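Local coordinates for protein-arginine-phosphatase (Geobacillus stearothermophilus, PDB 4PIC) that removes phosphate from phosphorylated arginine residues in proteins, probably countering the arginine kinase McsB, and shows almost no activity on phosphotyrosine peptides, at residues 6-11 against 36-41; 66-71 against 92-97; 80-85 against 113-118. All blocks are in the same frame, centred on the assembly; numbering follows the deposited sequence.

Contact 1. Residues 6-11 against 36-41; sequences LFVCTG and AGVFAA. With PO4 (phosphate ion), chain C.
Val38 N lies in the plane of the Cys9 carbonyl and bonds to Cys9 O at 2.9 Å, so the flat groups that meet here are peptide groups. Phe39 N reaches Thr10 O at 3.0 Å from a position tilted 22° from that carbonyl's plane. Phe39 CB rests 3.9 Å from Thr10 CG2, while the ring beyond it leads away from 6-11. Phe39 packs against Arg93 of the second subunit.

Strands 3-9 and 31-37 run parallel. Ala36 N donates to Phe7 O at 3.0 Å, and Cys9 N makes a weak bond to Ala36 O. The branch of Val8 that lies anti to the backbone N (chi1 -180°), CG1, is the one that meets Val38 CG2 at 3.8 Å. The two side chains cross at about a right angle. The backbones press closely at Gly37, where a beta carbon would clash with Thr10 O.

Beyond the bridge the first strand opens into the P-loop of the low molecular weight phosphatase family. It starts at Cys9, the nucleophile. A phosphate ion, probably from the crystallisation liquor, sits there. Gly11 N donates to its O1 at 2.8 Å and Thr10 N to its O3 at 3.1 Å. Arg15 holds it too. Thr10 OG1 is taken by His86.

The pair forms part of a beta-alpha-beta unit around helix 15-25. The Phe7 side chain packs on that helix. Val8 and Val38 touch helix 84-93, and strand 78-81 adjoins strand 3-9 in the sheet.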
ATOM      1  N   LEU A   6      14.860   2.853   9.440  1.00 10.43           N
ATOM      2  CA  LEU A   6      14.168   2.200   8.339  1.00 11.39           C
ATOM      3  C   LEU A   6      13.434   3.243   7.503  1.00 10.29           C
ATOM      4  O   LEU A   6      12.511   3.897   7.983  1.00 11.64           O
ATOM      5  CB  LEU A   6      13.164   1.190   8.900  1.00 11.24           C
ATOM      6  CG  LEU A   6      12.355   0.442   7.843  1.00  9.76           C
ATOM      7  CD1 LEU A   6      13.262  -0.470   7.044  1.00 12.90           C
ATOM      8  CD2 LEU A   6      11.221  -0.345   8.486  1.00 12.71           C
ATOM      9  N   PHE A   7      13.865   3.420   6.258  1.00  9.73           N
ATOM     10  CA  PHE A   7      13.185   4.359   5.363  1.00 11.17           C
ATOM     11  C   PHE A   7      12.148   3.617   4.536  1.00  9.44           C
ATOM     12  O   PHE A   7      12.409   2.509   4.079  1.00 10.90           O
ATOM     13  CB  PHE A   7      14.163   5.039   4.408  1.00  9.92           C
ATOM     14  CG  PHE A   7      15.130   5.973   5.077  1.00 10.18           C
ATOM     15  CD1 PHE A   7      14.687   7.170   5.624  1.00 10.62           C
ATOM     16  CD2 PHE A   7      16.480   5.678   5.124  1.00 11.59           C
ATOM     17  CE1 PHE A   7      15.585   8.050   6.224  1.00 10.81           C
ATOM     18  CE2 PHE A   7      17.382   6.557   5.719  1.00 10.30           C
ATOM     19  CZ  PHE A   7      16.930   7.741   6.263  1.00 10.42           C
ATOM     20  N   VAL A   8      10.982   4.223   4.349  1.00  9.45           N
ATOM     21  CA  VAL A   8       9.869   3.526   3.699  1.00 10.16           C
ATOM     22  C   VAL A   8       9.166   4.360   2.616  1.00 10.01           C
ATOM     23  O   VAL A   8       8.818   5.515   2.853  1.00 10.36           O
ATOM     24  CB  VAL A   8       8.818   3.087   4.741  1.00 10.03           C
ATOM     25  CG1 VAL A   8       7.661   2.356   4.045  1.00  9.88           C
ATOM     26  CG2 VAL A   8       9.441   2.195   5.808  1.00 11.12           C
ATOM     27  N   CYS A   9       8.973   3.778   1.428  1.00  8.81           N
ATOM     28  CA  CYS A   9       8.067   4.323   0.415  1.00 11.61           C
ATOM     29  C   CYS A   9       7.182   3.182  -0.064  1.00 10.91           C
ATOM     30  O   CYS A   9       6.960   2.257   0.694  1.00 10.44           O
ATOM     31  CB  CYS A   9       8.800   5.036  -0.730  1.00 11.63           C
ATOM     32  SG  CYS A   9       9.967   4.051  -1.692  1.00 11.14           S
ATOM     33  N   THR A  10       6.678   3.218  -1.295  1.00 10.96           N
ATOM     34  CA  THR A  10       5.790   2.137  -1.733  1.00 11.90           C
ATOM     35  C   THR A  10       6.556   1.015  -2.410  1.00  9.32           C
ATOM     36  O   THR A  10       6.499  -0.140  -1.960  1.00 10.37           O
ATOM     37  CB  THR A  10       4.640   2.630  -2.632  1.00 11.81           C
ATOM     38  OG1 THR A  10       3.853   3.571  -1.890  1.00 12.35           O
ATOM     39  CG2 THR A  10       3.748   1.458  -3.085  1.00 13.90           C
ATOM     40  N   GLY A  11       7.267   1.335  -3.490  1.00 12.13           N
ATOM     41  CA  GLY A  11       7.922   0.313  -4.290  1.00 12.51           C
ATOM     42  C   GLY A  11       9.341  -0.018  -3.855  1.00 12.66           C
ATOM     43  O   GLY A  11       9.910  -1.016  -4.307  1.00 12.24           O
ATOM     44  N   ALA A  36      12.506  -0.321   2.981  1.00 12.23           N
ATOM     45  CA  ALA A  36      11.520  -1.279   2.516  1.00 12.08           C
ATOM     46  C   ALA A  36      10.349  -0.521   1.931  1.00 11.90           C
ATOM     47  O   ALA A  36      10.247   0.703   2.080  1.00 11.16           O
ATOM     48  CB  ALA A  36      11.083  -2.177   3.650  1.00 13.73           C
ATOM     49  N   GLY A  37       9.483  -1.250   1.234  1.00  9.84           N
ATOM     50  CA  GLY A  37       8.322  -0.655   0.599  1.00 11.65           C
ATOM     51  C   GLY A  37       7.014  -1.247   1.084  1.00 10.13           C
ATOM     52  O   GLY A  37       6.916  -2.448   1.343  1.00 10.89           O
ATOM     53  N   VAL A  38       6.012  -0.394   1.242  1.00 10.04           N
ATOM     54  CA  VAL A  38       4.686  -0.842   1.666  1.00 10.17           C
ATOM     55  C   VAL A  38       4.060  -1.871   0.706  1.00 11.05           C
ATOM     56  O   VAL A  38       3.307  -2.734   1.132  1.00 11.88           O
ATOM     57  CB  VAL A  38       3.760   0.385   1.842  1.00 12.52           C
ATOM     58  CG1 VAL A  38       2.311  -0.022   1.923  1.00 16.79           C
ATOM     59  CG2 VAL A  38       4.183   1.192   3.078  1.00 12.82           C
ATOM     60  N   PHE A  39       4.423  -1.811  -0.569  1.00 10.70           N
ATOM     61  CA  PHE A  39       3.846  -2.716  -1.567  1.00 10.46           C
ATOM     62  C   PHE A  39       4.910  -2.876  -2.640  1.00 11.80           C
ATOM     63  O   PHE A  39       4.899  -2.171  -3.656  1.00 13.32           O
ATOM     64  CB  PHE A  39       2.564  -2.097  -2.132  1.00 12.63           C
ATOM     65  CG  PHE A  39       1.654  -3.058  -2.884  1.00 12.45           C
ATOM     66  CD1 PHE A  39       1.498  -4.380  -2.489  1.00 10.46           C
ATOM     67  CD2 PHE A  39       0.921  -2.596  -3.955  1.00 13.20           C
ATOM     68  CE1 PHE A  39       0.631  -5.222  -3.173  1.00 13.17           C
ATOM     69  CE2 PHE A  39       0.055  -3.424  -4.635  1.00 12.46           C
ATOM     70  CZ  PHE A  39      -0.078  -4.744  -4.246  1.00 12.23           C
ATOM     71  N   ALA A  40       5.847  -3.793  -2.402  1.00 11.61           N
ATOM     72  CA  ALA A  40       7.058  -3.865  -3.212  1.00 11.91           C
ATOM     73  C   ALA A  40       7.432  -5.289  -3.558  1.00 12.00           C
ATOM     74  O   ALA A  40       7.184  -6.221  -2.778  1.00 14.84           O
ATOM     75  CB  ALA A  40       8.212  -3.194  -2.455  1.00 12.90           C
ATOM     76  N   ALA A  41       8.044  -5.442  -4.728  1.00 13.97           N
ATOM     77  CA  ALA A  41       8.652  -6.706  -5.119  1.00 15.81           C
ATOM     78  C   ALA A  41       9.964  -6.914  -4.361  1.00 16.56           C
ATOM     79  O   ALA A  41      10.548  -5.965  -3.819  1.00 16.69           O
ATOM     80  CB  ALA A  41       8.895  -6.728  -6.605  1.00 17.90           C
TER
HETATM   81  P   PO4 C 201       6.548   5.251  -4.505  1.00 19.67           P
HETATM   82  O1  PO4 C 201       7.194   3.890  -4.548  1.00 20.73           O
HETATM   83  O2  PO4 C 201       5.208   5.197  -5.196  1.00 22.10           O
HETATM   84  O3  PO4 C 201       6.386   5.699  -3.091  1.00 17.14           O
HETATM   85  O4  PO4 C 201       7.432   6.201  -5.276  1.00 23.48           O
HETATM   86  O   HOH W   1       8.782  -2.880  -6.086  1.00 13.61           O

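Contact 2. Residues 66-71 against 92-97; sequences SQLKKE and ERFPEA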
ATOM      1  N   SER A  66      12.788  -4.516  -0.998  1.00 14.48           N
ATOM      2  CA  SER A  66      12.216  -5.408   0.005  1.00 17.74           C
ATOM      3  C   SER A  66      10.796  -4.971   0.321  1.00 15.33           C
ATOM      4  O   SER A  66      10.525  -3.781   0.460  1.00 14.10           O
ATOM      5  CB  SER A  66      13.020  -5.358   1.309  1.00 19.81           C
ATOM      6  OG  SER A  66      14.405  -5.518   1.088  1.00 24.42           O
ATOM      7  N   GLN A  67       9.893  -5.940   0.433  1.00 14.59           N
ATOM      8  CA  GLN A  67       8.569  -5.676   0.980  1.00 13.84           C
ATOM      9  C   GLN A  67       8.658  -5.451   2.486  1.00 13.62           C
ATOM     10  O   GLN A  67       9.244  -6.259   3.212  1.00 15.27           O
ATOM     11  CB  GLN A  67       7.636  -6.854   0.680  1.00 14.36           C
ATOM     12  CG  GLN A  67       6.310  -6.831   1.432  1.00 14.53           C
ATOM     13  CD  GLN A  67       5.443  -5.643   1.066  1.00 11.85           C
ATOM     14  OE1 GLN A  67       5.196  -5.379  -0.114  1.00 13.79           O
ATOM     15  NE2 GLN A  67       4.968  -4.923   2.085  1.00 11.47           N
ATOM     16  N   LEU A  68       8.068  -4.355   2.952  1.00 11.19           N
ATOM     17  CA  LEU A  68       7.978  -4.044   4.367  1.00 13.01           C
ATOM     18  C   LEU A  68       7.185  -5.099   5.124  1.00 15.68           C
ATOM     19  O   LEU A  68       6.030  -5.382   4.790  1.00 13.35           O
ATOM     20  CB  LEU A  68       7.329  -2.675   4.564  1.00 12.20           C
ATOM     21  CG  LEU A  68       7.099  -2.242   6.006  1.00 12.14           C
ATOM     22  CD1 LEU A  68       8.429  -2.124   6.740  1.00 13.73           C
ATOM     23  CD2 LEU A  68       6.349  -0.916   6.051  1.00 12.51           C
ATOM     24  N   LYS A  69       7.809  -5.662   6.150  1.00 15.25           N
ATOM     25  CA  LYS A  69       7.182  -6.694   6.963  1.00 18.26           C
ATOM     26  C   LYS A  69       7.337  -6.389   8.441  1.00 16.91           C
ATOM     27  O   LYS A  69       8.129  -5.527   8.824  1.00 16.63           O
ATOM     28  CB  LYS A  69       7.781  -8.065   6.633  1.00 22.12           C
ATOM     29  CG  LYS A  69       7.494  -8.534   5.217  1.00 23.72           C
ATOM     30  CD  LYS A  69       7.662 -10.039   5.077  1.00 29.12           C
ATOM     31  CE  LYS A  69       6.966 -10.561   3.829  1.00 33.51           C
ATOM     32  NZ  LYS A  69       7.539  -9.980   2.582  1.00 32.34           N
ATOM     33  N   LYS A  70       6.573  -7.104   9.266  1.00 16.81           N
ATOM     34  CA  LYS A  70       6.624  -6.991  10.716  1.00 18.68           C
ATOM     35  C   LYS A  70       8.061  -6.997  11.239  1.00 18.66           C
ATOM     36  O   LYS A  70       8.416  -6.229  12.131  1.00 18.61           O
ATOM     37  CB  LYS A  70       5.818  -8.147  11.325  1.00 20.02           C
ATOM     38  CG  LYS A  70       5.954  -8.318  12.822  1.00 25.81           C
ATOM     39  CD  LYS A  70       5.340  -7.152  13.565  1.00 25.02           C
ATOM     40  CE  LYS A  70       5.279  -7.442  15.063  1.00 28.80           C
ATOM     41  NZ  LYS A  70       5.000  -6.216  15.856  1.00 26.49           N
ATOM     42  N   GLU A  71       8.889  -7.845  10.647  1.00 20.27           N
ATOM     43  CA  GLU A  71      10.271  -7.992  11.066  1.00 21.04           C
ATOM     44  C   GLU A  71      11.067  -6.690  10.926  1.00 19.16           C
ATOM     45  O   GLU A  71      11.919  -6.392  11.760  1.00 21.68           O
ATOM     46  CB  GLU A  71      10.936  -9.128  10.288  1.00 22.13           C
ATOM     47  CG  GLU A  71      10.451 -10.535  10.682  1.00 29.66           C
ATOM     48  CD  GLU A  71       8.953 -10.766  10.456  1.00 29.15           C
ATOM     49  OE1 GLU A  71       8.421 -10.380   9.388  1.00 26.62           O
ATOM     50  OE2 GLU A  71       8.301 -11.333  11.363  1.00 34.88           O
ATOM     51  N   GLU A  92      -1.491   2.358  10.335  1.00 13.08           N
ATOM     52  CA  GLU A  92      -2.750   1.630  10.260  1.00 15.55           C
ATOM     53  C   GLU A  92      -2.485   0.126  10.164  1.00 16.22           C
ATOM     54  O   GLU A  92      -3.172  -0.667  10.806  1.00 16.41           O
ATOM     55  CB  GLU A  92      -3.592   2.116   9.075  1.00 17.30           C
ATOM     56  CG  GLU A  92      -4.983   1.495   8.989  1.00 19.64           C
ATOM     57  CD  GLU A  92      -5.897   2.263   8.048  1.00 26.96           C
ATOM     58  OE1 GLU A  92      -6.331   1.685   7.027  1.00 25.82           O
ATOM     59  OE2 GLU A  92      -6.186   3.448   8.336  1.00 29.19           O
ATOM     60  N   ARG A  93      -1.481  -0.259   9.376  1.00 13.47           N
ATOM     61  CA  ARG A  93      -1.140  -1.670   9.187  1.00 14.18           C
ATOM     62  C   ARG A  93      -0.424  -2.261  10.393  1.00 14.10           C
ATOM     63  O   ARG A  93      -0.670  -3.412  10.771  1.00 14.90           O
ATOM     64  CB  ARG A  93      -0.271  -1.832   7.936  1.00 11.68           C
ATOM     65  CG  ARG A  93       0.320  -3.214   7.749  1.00 11.77           C
ATOM     66  CD  ARG A  93      -0.755  -4.244   7.380  1.00 12.59           C
ATOM     67  NE  ARG A  93      -0.144  -5.542   7.120  1.00 14.42           N
ATOM     68  CZ  ARG A  93       0.195  -6.416   8.058  1.00 13.38           C
ATOM     69  NH1 ARG A  93      -0.026  -6.144   9.340  1.00 14.57           N
ATOM     70  NH2 ARG A  93       0.755  -7.566   7.718  1.00 16.68           N
ATOM     71  N   PHE A  94       0.468  -1.462  10.982  1.00 13.53           N
ATOM     72  CA  PHE A  94       1.253  -1.848  12.149  1.00 15.36           C
ATOM     73  C   PHE A  94       1.069  -0.845  13.295  1.00 16.34           C
ATOM     74  O   PHE A  94       1.956  -0.026  13.557  1.00 14.14           O
ATOM     75  CB  PHE A  94       2.745  -1.925  11.796  1.00 15.64           C
ATOM     76  CG  PHE A  94       3.071  -2.921  10.716  1.00 13.97           C
ATOM     77  CD1 PHE A  94       3.009  -4.285  10.967  1.00 16.98           C
ATOM     78  CD2 PHE A  94       3.467  -2.489   9.465  1.00 13.51           C
ATOM     79  CE1 PHE A  94       3.317  -5.203   9.969  1.00 18.32           C
ATOM     80  CE2 PHE A  94       3.783  -3.397   8.466  1.00 13.74           C
ATOM     81  CZ  PHE A  94       3.708  -4.755   8.720  1.00 16.82           C
ATOM     82  N   PRO A  95      -0.077  -0.918  13.991  1.00 15.57           N
ATOM     83  CA  PRO A  95      -0.395   0.023  15.074  1.00 17.86           C
ATOM     84  C   PRO A  95       0.674   0.058  16.158  1.00 17.01           C
ATOM     85  O   PRO A  95       0.882   1.096  16.789  1.00 15.96           O
ATOM     86  CB  PRO A  95      -1.698  -0.536  15.654  1.00 18.82           C
ATOM     87  CG  PRO A  95      -2.310  -1.295  14.550  1.00 21.58           C
ATOM     88  CD  PRO A  95      -1.170  -1.881  13.764  1.00 16.68           C
ATOM     89  N   GLU A  96       1.354  -1.065  16.362  1.00 15.82           N
ATOM     90  CA  GLU A  96       2.412  -1.145  17.367  1.00 16.97           C
ATOM     91  C   GLU A  96       3.613  -0.249  17.025  1.00 14.56           C
ATOM     92  O   GLU A  96       4.467   0.005  17.879  1.00 17.06           O
ATOM     93  CB  GLU A  96       2.861  -2.600  17.537  1.00 21.49           C
ATOM     94  CG  GLU A  96       3.582  -3.178  16.307  1.00 22.03           C
ATOM     95  CD  GLU A  96       2.673  -3.913  15.305  1.00 22.17           C
ATOM     96  OE1 GLU A  96       1.536  -3.473  15.018  1.00 18.92           O
ATOM     97  OE2 GLU A  96       3.119  -4.957  14.784  1.00 27.05           O
ATOM     98  N   ALA A  97       3.665   0.220  15.779  1.00 15.84           N
ATOM     99  CA  ALA A  97       4.746   1.088  15.303  1.00 17.23           C
ATOM    100  C   ALA A  97       4.481   2.586  15.495  1.00 15.97           C
ATOM    101  O   ALA A  97       5.318   3.415  15.134  1.00 15.84           O
ATOM    102  CB  ALA A  97       5.019   0.804  13.829  1.00 18.43           C
TER
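Phe94, where helix 84-93 ends, packs against the N-terminal turn of helix 70-75, which begins at Lys70 after the N-cap residue Lys69. The contact therefore joins the end of one helix to the start of another in this low molecular weight phosphatase fold.

The far rim of the Phe94 ring does the touching. Its CZ lies 3.7 Å from Lys70 N and 4.0 Å from Lys69 C, both met obliquely. The ring reaches them because its CG stands anti to the carbonyl carbon (chi1 -60°). Lys70 CB comes to 4.1 Å from Phe94 CE1. On another part of the rim, Phe94 CE2 is 4.3 Å from Leu68 CG. One ring face carries Arg93 CG, 3.5 Å above the plane and offset toward the rim. Ile73 of helix 70-75 packs on Phe94 as well.

Farther out, the Lys70 chain bends at chi2 and brings NZ to OE2 of Glu96. This salt bridge meets the carboxylate on its anti side. The refined distance of 2.5 Å from Lys70 NZ to Glu96 OE2 is very short, so its exact value is doubtful. Asp74 is a second acidic partner of the same amine. With an alanine in place of Lys70, Glu96 and Asp74 would probably lose their shared cation, and the Glu96 carboxylate would be freer to turn.

On the side toward Phe39 of the second subunit, the amide of Gln67 is gripped at both ends. OE1 accepts from Ala40 N. Gln67 NE2 donates to Val38 O, and also to Leu68 O at 2.9 Å, which lies close to the amide plane.

Contact 3. Residues 80-85 against 113-118; sequences LAMTSG and GDIADP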
ATOM      1  N   LEU A  80      11.061   5.914   9.212  1.00 11.02           N
ATOM      2  CA  LEU A  80      11.002   7.242   8.627  1.00  8.87           C
ATOM      3  C   LEU A  80      10.401   7.151   7.234  1.00 10.93           C
ATOM      4  O   LEU A  80      11.041   6.698   6.274  1.00 10.88           O
ATOM      5  CB  LEU A  80      12.392   7.901   8.611  1.00  9.89           C
ATOM      6  CG  LEU A  80      13.018   8.063   9.999  1.00  9.82           C
ATOM      7  CD1 LEU A  80      14.399   8.742   9.925  1.00 12.64           C
ATOM      8  CD2 LEU A  80      12.089   8.857  10.903  1.00 11.72           C
ATOM      9  N   ALA A  81       9.148   7.571   7.147  1.00 10.61           N
ATOM     10  CA  ALA A  81       8.381   7.484   5.922  1.00 10.30           C
ATOM     11  C   ALA A  81       8.703   8.650   4.992  1.00 11.90           C
ATOM     12  O   ALA A  81       9.008   9.755   5.437  1.00 10.75           O
ATOM     13  CB  ALA A  81       6.879   7.466   6.243  1.00 11.93           C
HETATM   14  N   MSE A  82       8.594   8.414   3.690  1.00 10.05           N
HETATM   15  CA  MSE A  82       8.859   9.474   2.724  1.00 10.81           C
HETATM   16  C   MSE A  82       7.744  10.518   2.701  1.00 13.76           C
HETATM   17  O   MSE A  82       7.983  11.683   2.386  1.00 14.60           O
HETATM   18  CB  MSE A  82       9.090   8.891   1.315  1.00 11.07           C
HETATM   19  CG  MSE A  82      10.327   7.979   1.190  1.00 11.51           C
HETATM   20 SE   MSE A  82      12.043   8.832   1.513  1.00 15.34          SE
HETATM   21  CE  MSE A  82      12.129   8.695   3.430  1.00 12.23           C
ATOM     22  N   THR A  83       6.522  10.092   3.007  1.00 13.06           N
ATOM     23  CA  THR A  83       5.355  10.972   2.933  1.00 15.07           C
ATOM     24  C   THR A  83       4.425  10.686   4.101  1.00 14.18           C
ATOM     25  O   THR A  83       4.509   9.621   4.706  1.00 12.54           O
ATOM     26  CB  THR A  83       4.539  10.735   1.636  1.00 15.56           C
ATOM     27  OG1 THR A  83       3.882   9.460   1.704  1.00 14.36           O
ATOM     28  CG2 THR A  83       5.423  10.791   0.395  1.00 16.59           C
ATOM     29  N   SER A  84       3.512  11.608   4.388  1.00 17.32           N
ATOM     30  CA  SER A  84       2.499  11.365   5.413  1.00 16.71           C
ATOM     31  C   SER A  84       1.582  10.193   5.050  1.00 16.27           C
ATOM     32  O   SER A  84       1.185   9.413   5.927  1.00 16.69           O
ATOM     33  CB  SER A  84       1.689  12.633   5.706  1.00 21.44           C
ATOM     34  OG  SER A  84       1.030  13.099   4.548  1.00 28.57           O
ATOM     35  N   GLY A  85       1.271  10.052   3.763  1.00 17.09           N
ATOM     36  CA  GLY A  85       0.472   8.933   3.289  1.00 16.50           C
ATOM     37  C   GLY A  85       1.117   7.616   3.657  1.00 14.29           C
ATOM     38  O   GLY A  85       0.453   6.693   4.123  1.00 13.92           O
ATOM     39  N   GLY A 113       5.963  17.525   5.708  1.00 23.02           N
ATOM     40  CA  GLY A 113       6.201  17.677   4.289  1.00 24.63           C
ATOM     41  C   GLY A 113       6.481  16.313   3.706  1.00 22.13           C
ATOM     42  O   GLY A 113       6.905  15.401   4.428  1.00 23.48           O
ATOM     43  N   ASP A 114       6.219  16.173   2.413  1.00 20.32           N
ATOM     44  CA  ASP A 114       6.508  14.943   1.694  1.00 17.69           C
ATOM     45  C   ASP A 114       7.722  15.146   0.818  1.00 18.18           C
ATOM     46  O   ASP A 114       7.927  16.231   0.270  1.00 20.11           O
ATOM     47  CB  ASP A 114       5.327  14.546   0.804  1.00 19.83           C
ATOM     48  CG  ASP A 114       4.083  14.206   1.593  1.00 20.30           C
ATOM     49  OD1 ASP A 114       4.201  14.000   2.811  1.00 20.14           O
ATOM     50  OD2 ASP A 114       2.996  14.135   0.981  1.00 24.31           O
ATOM     51  N   ILE A 115       8.515  14.092   0.665  1.00 14.86           N
ATOM     52  CA  ILE A 115       9.623  14.125  -0.279  1.00 16.08           C
ATOM     53  C   ILE A 115       9.035  14.140  -1.691  1.00 16.70           C
ATOM     54  O   ILE A 115       8.065  13.423  -1.969  1.00 17.67           O
ATOM     55  CB  ILE A 115      10.551  12.907  -0.094  1.00 13.70           C
ATOM     56  CG1 ILE A 115      11.151  12.906   1.315  1.00 14.57           C
ATOM     57  CG2 ILE A 115      11.634  12.877  -1.175  1.00 14.00           C
ATOM     58  CD1 ILE A 115      11.965  14.145   1.634  1.00 16.73           C
ATOM     59  N   ALA A 116       9.586  14.976  -2.568  1.00 16.97           N
ATOM     60  CA  ALA A 116       9.103  15.070  -3.950  1.00 19.28           C
ATOM     61  C   ALA A 116       8.957  13.698  -4.606  1.00 17.79           C
ATOM     62  O   ALA A 116       9.858  12.865  -4.518  1.00 17.11           O
ATOM     63  CB  ALA A 116      10.031  15.950  -4.778  1.00 18.79           C
ATOM     64  N   ASP A 117       7.823  13.477  -5.272  1.00 17.36           N
ATOM     65  CA  ASP A 117       7.551  12.222  -5.969  1.00 19.64           C
ATOM     66  C   ASP A 117       7.868  12.343  -7.456  1.00 20.95           C
ATOM     67  O   ASP A 117       7.187  13.072  -8.182  1.00 22.30           O
ATOM     68  CB  ASP A 117       6.074  11.846  -5.802  1.00 18.98           C
ATOM     69  CG  ASP A 117       5.783  10.422  -6.228  1.00 22.17           C
ATOM     70  OD1 ASP A 117       6.628   9.803  -6.898  1.00 20.26           O
ATOM     71  OD2 ASP A 117       4.691   9.915  -5.903  1.00 23.45           O
ATOM     72  N   PRO A 118       8.892  11.617  -7.931  1.00 21.78           N
ATOM     73  CA  PRO A 118       9.166  11.710  -9.371  1.00 20.98           C
ATOM     74  C   PRO A 118       8.082  11.079 -10.254  1.00 24.98           C
ATOM     75  O   PRO A 118       8.009  11.409 -11.442  1.00 25.59           O
ATOM     76  CB  PRO A 118      10.485  10.947  -9.528  1.00 22.30           C
ATOM     77  CG  PRO A 118      11.115  10.974  -8.191  1.00 19.04           C
ATOM     78  CD  PRO A 118       9.957  10.900  -7.212  1.00 21.35           C
TER
HETATM   79  O   HOH W   2       9.073  13.465   4.794  1.00 16.04           O
HETATM   80  O   HOH W   3       1.339  12.115   1.705  1.00 23.45           O
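The side chains of Thr83 and Asp114 cross at a slant, with the threonine CB against the carboxylate carbon. Thr83 CB is 3.5 Å from Asp114 CG, and Thr83 CG2 is 3.8 Å from Asp114 CB. Asp114 CG is anti to its carbonyl carbon (chi1 -65°), a turn that carries the acid to the first residues of helix 84-93.

There Asp114 OD1 accepts from Ser84 N at 2.9 Å. The donor comes from above the carboxylate plane, 41° out of it. The other oxygen, Asp114 OD2, takes a water at 2.7 Å, and that water accepts from Gly85 N. Two amides of the first turn are thus served by one carboxylate, one directly and one through water. The helix N-terminus would probably favour the charged form of Asp114. Thr83 is the N-cap residue of this helix, and its OG1 holds His86 N.

The second pair is Met82, a selenomethionine, with Ile115. These side chains also cross at a slant. The folded selenomethionine meets Ile115 with its selenium, Met82 SE lying 4.2 Å from Ile115 CG1. Their backbones are tied by a nearly straight bond, Ile115 N to Met82 O, at 3.0 Å with an N-H...O angle of 176°. A second water donates to both Met82 O and Gly113 O.

The loop 113-118 carries Asp117, probably the proton donor as in relatives. Ile115 O accepts from Arg15 NH1, which links this loop to the phosphate-binding loop. Ile115 packs on Leu133 and Leu136 of helix 123-150, and Met82 on Phe7 and Cys9 of strand 3-9 and Ala19 of helix 15-25. The contact thus joins the loop before helix 123-150 to the turn between strand 78-81 and helix 84-93.

Contacts 1 and 3, centres about 12 Å apart, share one sheet, in which strands 3-9 and 78-81 are neighbours. Leu6 O and Leu80 N lie 2.8 Å apart, a probable hydrogen bond. Contact 1 supplies the nucleophile and holds the phosphate ion; contact 3 supplies the likely proton donor. Arg15 bonds both the phosphate and Ile115 O of contact 3. Gly37, ending strand 31-37, ties contact 2 to contact 1 by two probable hydrogen bonds, its O 2.7 Å from Leu68 N and its N 2.8 Å from Ser66 O. Contacts 2 and 3, centres about 17 Å apart, do not touch, but both use helix 84-93. Contacts 1 and 2 also meet the second subunit.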